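Side-chain contacts in ArtJ (PDB 2PVU), which binds arginine, lysine and histidine and probably delivers them to its cognate ATP-binding cassette transporter, Art(MP)2: residues Asp72-Ala77 against Lys245-Ser250; Ala78-Glu83 against Lys237-Glu242; Asp90-Ser95 against Lys99-Gly104. All blocks are in the same frame, centred on the assembly; numbering follows the deposited sequence.

Interaction 1 of 3, residues Asp72-Ala77 against Lys245-Ser250; sequences DAVMKA and KNVINS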
loop_
_atom_site.group_PDB
_atom_site.type_symbol
_atom_site.label_atom_id
_atom_site.label_comp_id
_atom_site.label_asym_id
_atom_site.label_seq_id
_atom_site.Cartn_x
_atom_site.Cartn_y
_atom_site.Cartn_z
ATOM N N ASP A 72 -4.654 14.563 2.703
ATOM C CA ASP A 72 -5.306 15.863 2.848
ATOM C C ASP A 72 -4.860 16.605 4.097
ATOM O O ASP A 72 -4.611 17.811 4.061
ATOM C CB ASP A 72 -6.817 15.683 2.890
ATOM C CG ASP A 72 -7.527 16.990 2.678
ATOM O OD1 ASP A 72 -7.246 17.637 1.634
ATOM O OD2 ASP A 72 -8.310 17.385 3.565
ATOM N N ALA A 73 -4.796 15.898 5.217
ATOM C CA ALA A 73 -4.262 16.496 6.464
ATOM C C ALA A 73 -2.823 16.971 6.293
ATOM O O ALA A 73 -2.435 18.086 6.705
ATOM C CB ALA A 73 -4.312 15.470 7.563
ATOM N N VAL A 74 -2.009 16.099 5.718
ATOM C CA VAL A 74 -0.607 16.421 5.539
ATOM C C VAL A 74 -0.406 17.647 4.614
ATOM O O VAL A 74 0.284 18.594 4.987
ATOM C CB VAL A 74 0.159 15.162 5.065
ATOM C CG1 VAL A 74 1.492 15.521 4.522
ATOM C CG2 VAL A 74 0.295 14.148 6.260
ATOM N N MET A 75 -0.976 17.622 3.408
ATOM C CA MET A 75 -0.820 18.742 2.485
ATOM C C MET A 75 -1.419 20.051 3.003
ATOM O O MET A 75 -0.884 21.127 2.735
ATOM C CB MET A 75 -1.409 18.389 1.121
ATOM C CG MET A 75 -0.741 17.125 0.485
ATOM S SD MET A 75 1.059 17.159 0.244
ATOM C CE MET A 75 1.063 17.853 -1.408
ATOM N N LYS A 76 -2.490 19.973 3.776
ATOM C CA LYS A 76 -3.039 21.171 4.407
ATOM C C LYS A 76 -2.086 21.747 5.463
ATOM O O LYS A 76 -1.865 22.971 5.503
ATOM C CB LYS A 76 -4.452 20.918 4.956
ATOM C CG LYS A 76 -5.499 20.884 3.833
ATOM C CD LYS A 76 -6.904 20.526 4.278
ATOM C CE LYS A 76 -7.895 20.760 3.126
ATOM N NZ LYS A 76 -9.205 20.068 3.331
ATOM N N ALA A 77 -1.502 20.869 6.279
ATOM C CA ALA A 77 -0.520 21.278 7.293
ATOM C C ALA A 77 0.725 21.860 6.614
ATOM O O ALA A 77 1.372 22.773 7.147
ATOM C CB ALA A 77 -0.160 20.094 8.211
ATOM N N LYS A 245 4.610 15.143 10.944
ATOM C CA LYS A 245 4.908 15.332 12.378
ATOM C C LYS A 245 3.813 16.109 13.045
ATOM O O LYS A 245 3.348 15.737 14.121
ATOM C CB LYS A 245 6.268 16.048 12.582
ATOM C CG LYS A 245 7.409 15.101 12.390
ATOM C CD LYS A 245 8.755 15.753 12.560
ATOM C CE LYS A 245 9.872 14.782 12.106
ATOM N NZ LYS A 245 11.211 15.473 12.064
ATOM N N ASN A 246 3.425 17.203 12.398
ATOM C CA ASN A 246 2.367 18.083 12.906
ATOM C C ASN A 246 1.017 17.355 12.987
ATOM O O ASN A 246 0.339 17.409 14.016
ATOM C CB ASN A 246 2.312 19.366 12.080
ATOM C CG ASN A 246 3.551 20.300 12.328
ATOM O OD1 ASN A 246 3.863 21.196 11.510
ATOM N ND2 ASN A 246 4.252 20.092 13.460
ATOM N N VAL A 247 0.663 16.627 11.925
ATOM C CA VAL A 247 -0.539 15.760 11.904
ATOM C C VAL A 247 -0.559 14.670 12.993
ATOM O O VAL A 247 -1.601 14.430 13.628
ATOM C CB VAL A 247 -0.787 15.171 10.485
ATOM C CG1 VAL A 247 -1.901 14.076 10.487
ATOM C CG2 VAL A 247 -1.173 16.311 9.533
ATOM N N ILE A 248 0.575 14.015 13.212
ATOM C CA ILE A 248 0.678 13.051 14.303
ATOM C C ILE A 248 0.582 13.751 15.664
ATOM O O ILE A 248 -0.198 13.344 16.535
ATOM C CB ILE A 248 1.961 12.215 14.217
ATOM C CG1 ILE A 248 1.908 11.287 12.973
ATOM C CG2 ILE A 248 2.180 11.436 15.555
ATOM C CD1 ILE A 248 3.227 10.641 12.589
ATOM N N ASN A 249 1.339 14.833 15.839
ATOM C CA ASN A 249 1.333 15.559 17.109
ATOM C C ASN A 249 -0.029 16.072 17.561
ATOM O O ASN A 249 -0.319 16.068 18.754
ATOM C CB ASN A 249 2.314 16.725 17.073
ATOM C CG ASN A 249 3.741 16.275 17.105
ATOM O OD1 ASN A 249 4.020 15.109 17.300
ATOM N ND2 ASN A 249 4.655 17.207 16.928
ATOM N N SER A 250 -0.848 16.526 16.612
ATOM C CA SER A 250 -2.136 17.159 16.926
ATOM C C SER A 250 -3.254 16.151 17.273
ATOM O O SER A 250 -4.315 16.551 17.744
ATOM C CB SER A 250 -2.575 18.048 15.743
ATOM O OG SER A 250 -2.935 17.243 14.623
HETATM O O HOH W 1 3.524 21.808 8.515
#
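Val-247 pushes one methyl, CG2, into the flank of helix 66-78, where it meets Ala-73, Val-74 and Ala-77 at once. The nearest atom is a backbone one: CG2 of Val-247 stands 3.6 Å from the carbonyl O of Ala-73, and CB of Ala-73 follows at 3.8 Å from the same methyl. CB of Ala-77, a turn further on, is 4.1 Å from Val-247 CG2, while the Val-74 side chain crosses that of Val-247 at about a right angle and offers its own CG2. The chi1 of Val-247, 171°, sets CG1 anti to the backbone N and leaves CG2 beside that N; the second branch, CG1, still comes within 4.0 Å of Ala-73 CB. The axes of the short segments approach to 9.3 Å and cross at 116°, with the small Ala-73 and Ala-77 in the interface.

At the exposed edge a water joins the backbone O of Ala-77 to the side-chain OD1 of Asn-246, donating to both, the first at 2.7 Å. Behind the touching face, Lys-76 NZ reaches back one turn to the syn lone pair of Asp-72 OD2 in a salt bridge, and Asp-72 OD1 is hydrogen-bonded to Tyr-82 OH.

Val-74 and Ala-77 also rest on Ala-243, earlier in helix 237-249, whereas Ala-73 and Val-247 both touch Lys-252 of helix 252-261, so the valine sits where three helices converge.

Interaction 2 of 3, residues Ala78-Glu83 against Lys237-Glu242; sequences AGLDYE and KAKVDE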
loop_
_atom_site.group_PDB
_atom_site.type_symbol
_atom_site.label_atom_id
_atom_site.label_comp_id
_atom_site.label_asym_id
_atom_site.label_seq_id
_atom_site.Cartn_x
_atom_site.Cartn_y
_atom_site.Cartn_z
ATOM N N ALA A 78 1.029 21.358 5.416
ATOM C CA ALA A 78 2.207 21.778 4.663
ATOM C C ALA A 78 1.995 23.070 3.851
ATOM O O ALA A 78 2.962 23.619 3.311
ATOM C CB ALA A 78 2.662 20.645 3.740
ATOM N N GLY A 79 0.745 23.541 3.796
ATOM C CA GLY A 79 0.344 24.713 3.013
ATOM C C GLY A 79 0.482 24.493 1.516
ATOM O O GLY A 79 0.750 25.444 0.780
ATOM N N LEU A 80 0.301 23.237 1.076
ATOM C CA LEU A 80 0.459 22.846 -0.331
ATOM C C LEU A 80 -0.858 22.502 -1.005
ATOM O O LEU A 80 -1.542 21.561 -0.599
ATOM C CB LEU A 80 1.408 21.650 -0.444
ATOM C CG LEU A 80 2.834 21.798 0.089
ATOM C CD1 LEU A 80 3.539 20.447 0.093
ATOM C CD2 LEU A 80 3.595 22.807 -0.768
ATOM N N ASP A 81 -1.196 23.235 -2.059
ATOM C CA ASP A 81 -2.313 22.855 -2.911
ATOM C C ASP A 81 -1.938 21.656 -3.749
ATOM O O ASP A 81 -0.818 21.573 -4.240
ATOM C CB ASP A 81 -2.644 23.970 -3.872
ATOM C CG ASP A 81 -4.092 24.308 -3.850
ATOM O OD1 ASP A 81 -4.369 25.523 -3.830
ATOM O OD2 ASP A 81 -4.934 23.375 -3.816
ATOM N N TYR A 82 -2.890 20.750 -3.942
ATOM C CA TYR A 82 -2.613 19.476 -4.592
ATOM C C TYR A 82 -3.845 18.883 -5.286
ATOM O O TYR A 82 -5.013 19.330 -5.072
ATOM C CB TYR A 82 -2.016 18.462 -3.572
ATOM C CG TYR A 82 -3.070 17.841 -2.704
ATOM C CD1 TYR A 82 -3.578 16.568 -2.984
ATOM C CD2 TYR A 82 -3.599 18.546 -1.608
ATOM C CE1 TYR A 82 -4.586 16.017 -2.192
ATOM C CE2 TYR A 82 -4.595 17.994 -0.802
ATOM C CZ TYR A 82 -5.085 16.738 -1.111
ATOM O OH TYR A 82 -6.093 16.190 -0.347
ATOM N N GLU A 83 -3.569 17.910 -6.149
ATOM C CA GLU A 83 -4.580 17.127 -6.852
ATOM C C GLU A 83 -4.159 15.692 -6.667
ATOM O O GLU A 83 -2.958 15.371 -6.758
ATOM C CB GLU A 83 -4.537 17.422 -8.347
ATOM C CG GLU A 83 -4.977 18.840 -8.721
ATOM C CD GLU A 83 -4.885 19.095 -10.229
ATOM O OE1 GLU A 83 -4.791 18.090 -10.968
ATOM O OE2 GLU A 83 -4.893 20.285 -10.656
ATOM N N LYS A 237 9.800 16.945 0.077
ATOM C CA LYS A 237 9.952 15.930 1.146
ATOM C C LYS A 237 10.023 16.585 2.532
ATOM O O LYS A 237 9.376 16.126 3.472
ATOM C CB LYS A 237 11.254 15.113 0.934
ATOM C CG LYS A 237 11.497 14.050 2.030
ATOM C CD LYS A 237 12.745 13.171 1.759
ATOM C CE LYS A 237 13.326 12.544 3.106
ATOM N NZ LYS A 237 12.335 11.948 4.174
ATOM N N ALA A 238 10.812 17.653 2.648
ATOM C CA ALA A 238 11.010 18.294 3.950
ATOM C C ALA A 238 9.674 18.829 4.517
ATOM O O ALA A 238 9.379 18.640 5.698
ATOM C CB ALA A 238 12.118 19.420 3.875
ATOM N N LYS A 239 8.898 19.510 3.678
ATOM C CA LYS A 239 7.584 20.052 4.042
ATOM C C LYS A 239 6.606 18.953 4.431
ATOM O O LYS A 239 5.860 19.087 5.409
ATOM C CB LYS A 239 7.004 20.887 2.890
ATOM C CG LYS A 239 7.562 22.303 2.881
ATOM C CD LYS A 239 6.902 23.162 1.784
ATOM C CE LYS A 239 7.426 24.557 1.845
ATOM N NZ LYS A 239 6.749 25.501 0.860
ATOM N N VAL A 240 6.621 17.858 3.680
ATOM C CA VAL A 240 5.742 16.734 3.966
ATOM C C VAL A 240 6.182 16.080 5.300
ATOM O O VAL A 240 5.327 15.768 6.120
ATOM C CB VAL A 240 5.668 15.723 2.783
ATOM C CG1 VAL A 240 4.986 14.390 3.211
ATOM C CG2 VAL A 240 4.887 16.332 1.591
ATOM N N ASP A 241 7.489 15.880 5.519
ATOM C CA ASP A 241 7.961 15.321 6.815
ATOM C C ASP A 241 7.542 16.168 8.017
ATOM O O ASP A 241 7.100 15.644 9.042
ATOM C CB ASP A 241 9.500 15.112 6.806
ATOM C CG ASP A 241 9.910 13.901 6.016
ATOM O OD1 ASP A 241 9.017 13.066 5.762
ATOM O OD2 ASP A 241 11.128 13.761 5.679
ATOM N N GLU A 242 7.663 17.492 7.896
ATOM C CA GLU A 242 7.273 18.370 8.998
ATOM C C GLU A 242 5.743 18.315 9.183
ATOM O O GLU A 242 5.257 18.287 10.327
ATOM C CB GLU A 242 7.764 19.812 8.752
ATOM C CG GLU A 242 7.269 20.853 9.769
ATOM C CD GLU A 242 7.814 20.630 11.178
ATOM O OE1 GLU A 242 8.765 19.827 11.364
ATOM O OE2 GLU A 242 7.295 21.298 12.116
#
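Lys-239 carries the contact, lying against Ala-78 and Leu-80 where the chain leaves helix 66-78 for strand 82-86. Along helix 237-249, the first residue, Lys-237, is turned to another side: its NZ closes a salt bridge of 2.6 Å with the syn lone pair of Asp-241 OD2, and it also donates to Phe-120 O.

Two residues on, Lys-239 turns its side chain toward the loop. Its CG stands beside the backbone N (chi1 -82°), and from there the chain runs out fully extended, laying its methylenes obliquely across Leu-80. The touching atoms are Lys-239 CD and the CD2 methyl of Leu-80, 4.2 Å apart, so the aliphatic part of the lysine does the packing while the ammonium group continues beyond it. At the root of the same residue, Ala-78 CB faces the carbonyl O of Lys-239 at 3.9 Å. Ala-78 CB is also 4.4 Å from Lys-239 CB. The small side chain of Ala-78 is consistent with this close approach of the loop to the helix backbone.

Val-240 is buried and turns more to Val-74, Met-228 and Phe-230 than to the loop. Asp-241, already held by Lys-237, uses OD1 to accept from Asp-122 N, tying this face of the helix to the loop after strand 118-120.

On the other segment, Gly-79 ends helix 66-78 in a Schellman motif with phi 66°, and the turn brings Leu-80 round to face Lys-239 and Met-75. Helix 237-249, from much later in the chain, thus packs against the second half of the beta-alpha-beta crossover from strand 44-48 through helix 66-78 to strand 82-86, as in the alpha/beta lobes of family 3 solute-binding proteins.

Interaction 3 of 3, residues Asp90-Ser95 against Lys99-Gly104; sequences DPLFAS and KEVDMG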
loop_
_atom_site.group_PDB
_atom_site.type_symbol
_atom_site.label_atom_id
_atom_site.label_comp_id
_atom_site.label_asym_id
_atom_site.label_seq_id
_atom_site.Cartn_x
_atom_site.Cartn_y
_atom_site.Cartn_z
ATOM N N ASP A 90 1.985 0.629 -11.865
ATOM C CA ASP A 90 3.216 0.709 -12.641
ATOM C C ASP A 90 3.404 2.117 -13.267
ATOM O O ASP A 90 4.526 2.677 -13.261
ATOM C CB ASP A 90 3.315 -0.441 -13.647
ATOM C CG ASP A 90 3.653 -1.767 -12.943
ATOM O OD1 ASP A 90 4.771 -1.891 -12.383
ATOM O OD2 ASP A 90 2.803 -2.667 -12.912
ATOM N N PRO A 91 2.314 2.704 -13.788
ATOM C CA PRO A 91 2.414 4.112 -14.216
ATOM C C PRO A 91 2.866 5.068 -13.156
ATOM O O PRO A 91 3.552 6.032 -13.499
ATOM C CB PRO A 91 0.992 4.458 -14.650
ATOM C CG PRO A 91 0.485 3.081 -15.228
ATOM C CD PRO A 91 1.009 2.112 -14.147
ATOM N N LEU A 92 2.479 4.829 -11.899
ATOM C CA LEU A 92 2.852 5.733 -10.787
ATOM C C LEU A 92 4.384 5.816 -10.700
ATOM O O LEU A 92 4.968 6.920 -10.618
ATOM C CB LEU A 92 2.225 5.267 -9.470
ATOM C CG LEU A 92 2.735 5.954 -8.184
ATOM C CD1 LEU A 92 2.531 7.474 -8.308
ATOM C CD2 LEU A 92 2.018 5.366 -6.958
ATOM N N PHE A 93 5.038 4.664 -10.769
ATOM C CA PHE A 93 6.494 4.640 -10.644
ATOM C C PHE A 93 7.181 5.218 -11.866
ATOM O O PHE A 93 8.193 5.922 -11.745
ATOM C CB PHE A 93 6.997 3.231 -10.297
ATOM C CG PHE A 93 6.684 2.853 -8.867
ATOM C CD1 PHE A 93 7.607 3.075 -7.847
ATOM C CD2 PHE A 93 5.427 2.366 -8.542
ATOM C CE1 PHE A 93 7.286 2.772 -6.528
ATOM C CE2 PHE A 93 5.085 2.069 -7.232
ATOM C CZ PHE A 93 6.014 2.275 -6.215
ATOM N N ALA A 94 6.631 4.937 -13.038
ATOM C CA ALA A 94 7.133 5.525 -14.268
ATOM C C ALA A 94 7.041 7.046 -14.254
ATOM O O ALA A 94 7.987 7.711 -14.667
ATOM C CB ALA A 94 6.397 4.957 -15.483
ATOM N N SER A 95 5.914 7.577 -13.758
ATOM C CA SER A 95 5.622 9.007 -13.705
ATOM C C SER A 95 6.411 9.750 -12.631
ATOM O O SER A 95 6.683 10.938 -12.780
ATOM C CB SER A 95 4.126 9.198 -13.427
ATOM O OG SER A 95 3.409 8.926 -14.621
ATOM N N LYS A 99 9.091 12.661 -13.478
ATOM C CA LYS A 99 8.599 13.808 -12.683
ATOM C C LYS A 99 7.280 14.399 -13.218
ATOM O O LYS A 99 6.904 15.529 -12.868
ATOM C CB LYS A 99 9.666 14.911 -12.476
ATOM C CG LYS A 99 11.017 14.420 -11.956
ATOM C CD LYS A 99 12.030 15.567 -11.911
ATOM C CE LYS A 99 13.414 15.098 -11.496
ATOM N NZ LYS A 99 14.475 16.007 -12.083
ATOM N N GLU A 100 6.545 13.621 -14.017
ATOM C CA GLU A 100 5.196 14.044 -14.396
ATOM C C GLU A 100 4.271 14.071 -13.177
ATOM O O GLU A 100 3.333 14.877 -13.106
ATOM C CB GLU A 100 4.606 13.160 -15.507
ATOM C CG GLU A 100 3.376 13.838 -16.124
ATOM C CD GLU A 100 2.825 13.130 -17.335
ATOM O OE1 GLU A 100 3.306 12.023 -17.683
ATOM O OE2 GLU A 100 1.884 13.703 -17.934
ATOM N N VAL A 101 4.544 13.194 -12.207
ATOM C CA VAL A 101 3.862 13.224 -10.947
ATOM C C VAL A 101 4.899 13.693 -9.908
ATOM O O VAL A 101 6.082 13.286 -9.981
ATOM C CB VAL A 101 3.280 11.810 -10.691
ATOM C CG1 VAL A 101 3.058 11.542 -9.272
ATOM C CG2 VAL A 101 2.017 11.612 -11.518
ATOM N N ASP A 102 4.480 14.561 -8.989
ATOM C CA ASP A 102 5.398 15.175 -8.023
ATOM C C ASP A 102 5.589 14.332 -6.747
ATOM O O ASP A 102 6.555 14.535 -5.991
ATOM C CB ASP A 102 4.876 16.547 -7.605
ATOM C CG ASP A 102 4.823 17.514 -8.769
ATOM O OD1 ASP A 102 5.807 17.580 -9.544
ATOM O OD2 ASP A 102 3.773 18.147 -8.932
ATOM N N MET A 103 4.644 13.446 -6.498
ATOM C CA MET A 103 4.495 12.789 -5.195
ATOM C C MET A 103 3.569 11.610 -5.375
ATOM O O MET A 103 2.702 11.626 -6.275
ATOM C CB MET A 103 3.809 13.791 -4.230
ATOM C CG MET A 103 3.722 13.308 -2.800
ATOM S SD MET A 103 3.014 14.636 -1.806
ATOM C CE MET A 103 2.881 13.734 -0.271
ATOM N N GLY A 104 3.742 10.596 -4.528
ATOM C CA GLY A 104 2.812 9.479 -4.526
ATOM C C GLY A 104 2.425 9.094 -3.116
ATOM O O GLY A 104 3.211 9.252 -2.175
#
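Ser-95 and Val-101 meet through both backbone and side chain. The polar part is a hydrogen bond from Val-101 N to the carbonyl O of Ser-95, 3.2 Å long and almost straight at the hydrogen (177°). The donor stands well above the carbonyl plane, 57° out of it, and so does not lie on a lone pair. The same oxygen has Lys-99 N and Glu-100 N each 3.0 Å away and accepts from Ser-98 OG, which in turn accepts from Glu-100 N.

The apolar contacts run from Ser-95 back to Leu-92. Val-101 CG2, the branch beside its backbone N, comes to 3.7 Å from Ser-95 CB, so it is the methylene of the serine that packs. The other branch, CG1, is anti to that N (chi1 156°) and reaches CD1 of Leu-92 at 4.2 Å. Leu-92 CD1 also lies over the backbone of Gly-104, 4.3 Å from its CA, where the lack of a side chain lets the leucine come close to the strand.

Lys-99, with positive phi, turns the chain off helix 89-98, and the following residues lead to strand 103-104. Two donors, Val-101 N and Ser-98 OG, satisfy Ser-95 O and would probably polarise this carbonyl in the last turn of the helix, while Leu-92, Val-101 and Gly-104 make an apolar seam that fixes the helix against the returning strand.

Interactions 1 and 2 are neighbours, their centres 9 Å apart, and both rest on helix 237-249: its later part meets helix 66-78 and its first turns meet the loop that follows. They are tied directly, with Met-75 O probably accepting from Leu-80 N at 2.9 Å. Interaction 3 lies farther off, about 23 Å from interaction 1 and 17 Å from interaction 2 between centres. Met-103 spans the gap: its SD is 3.8 Å from Met-75 CE, and its CE is 3.8 Å from Val-240 CG2. Interaction 3 also comes nearest the bound lysine, about 7 Å from the Leu-92 side chain, which touches the pocket residue Ser-106.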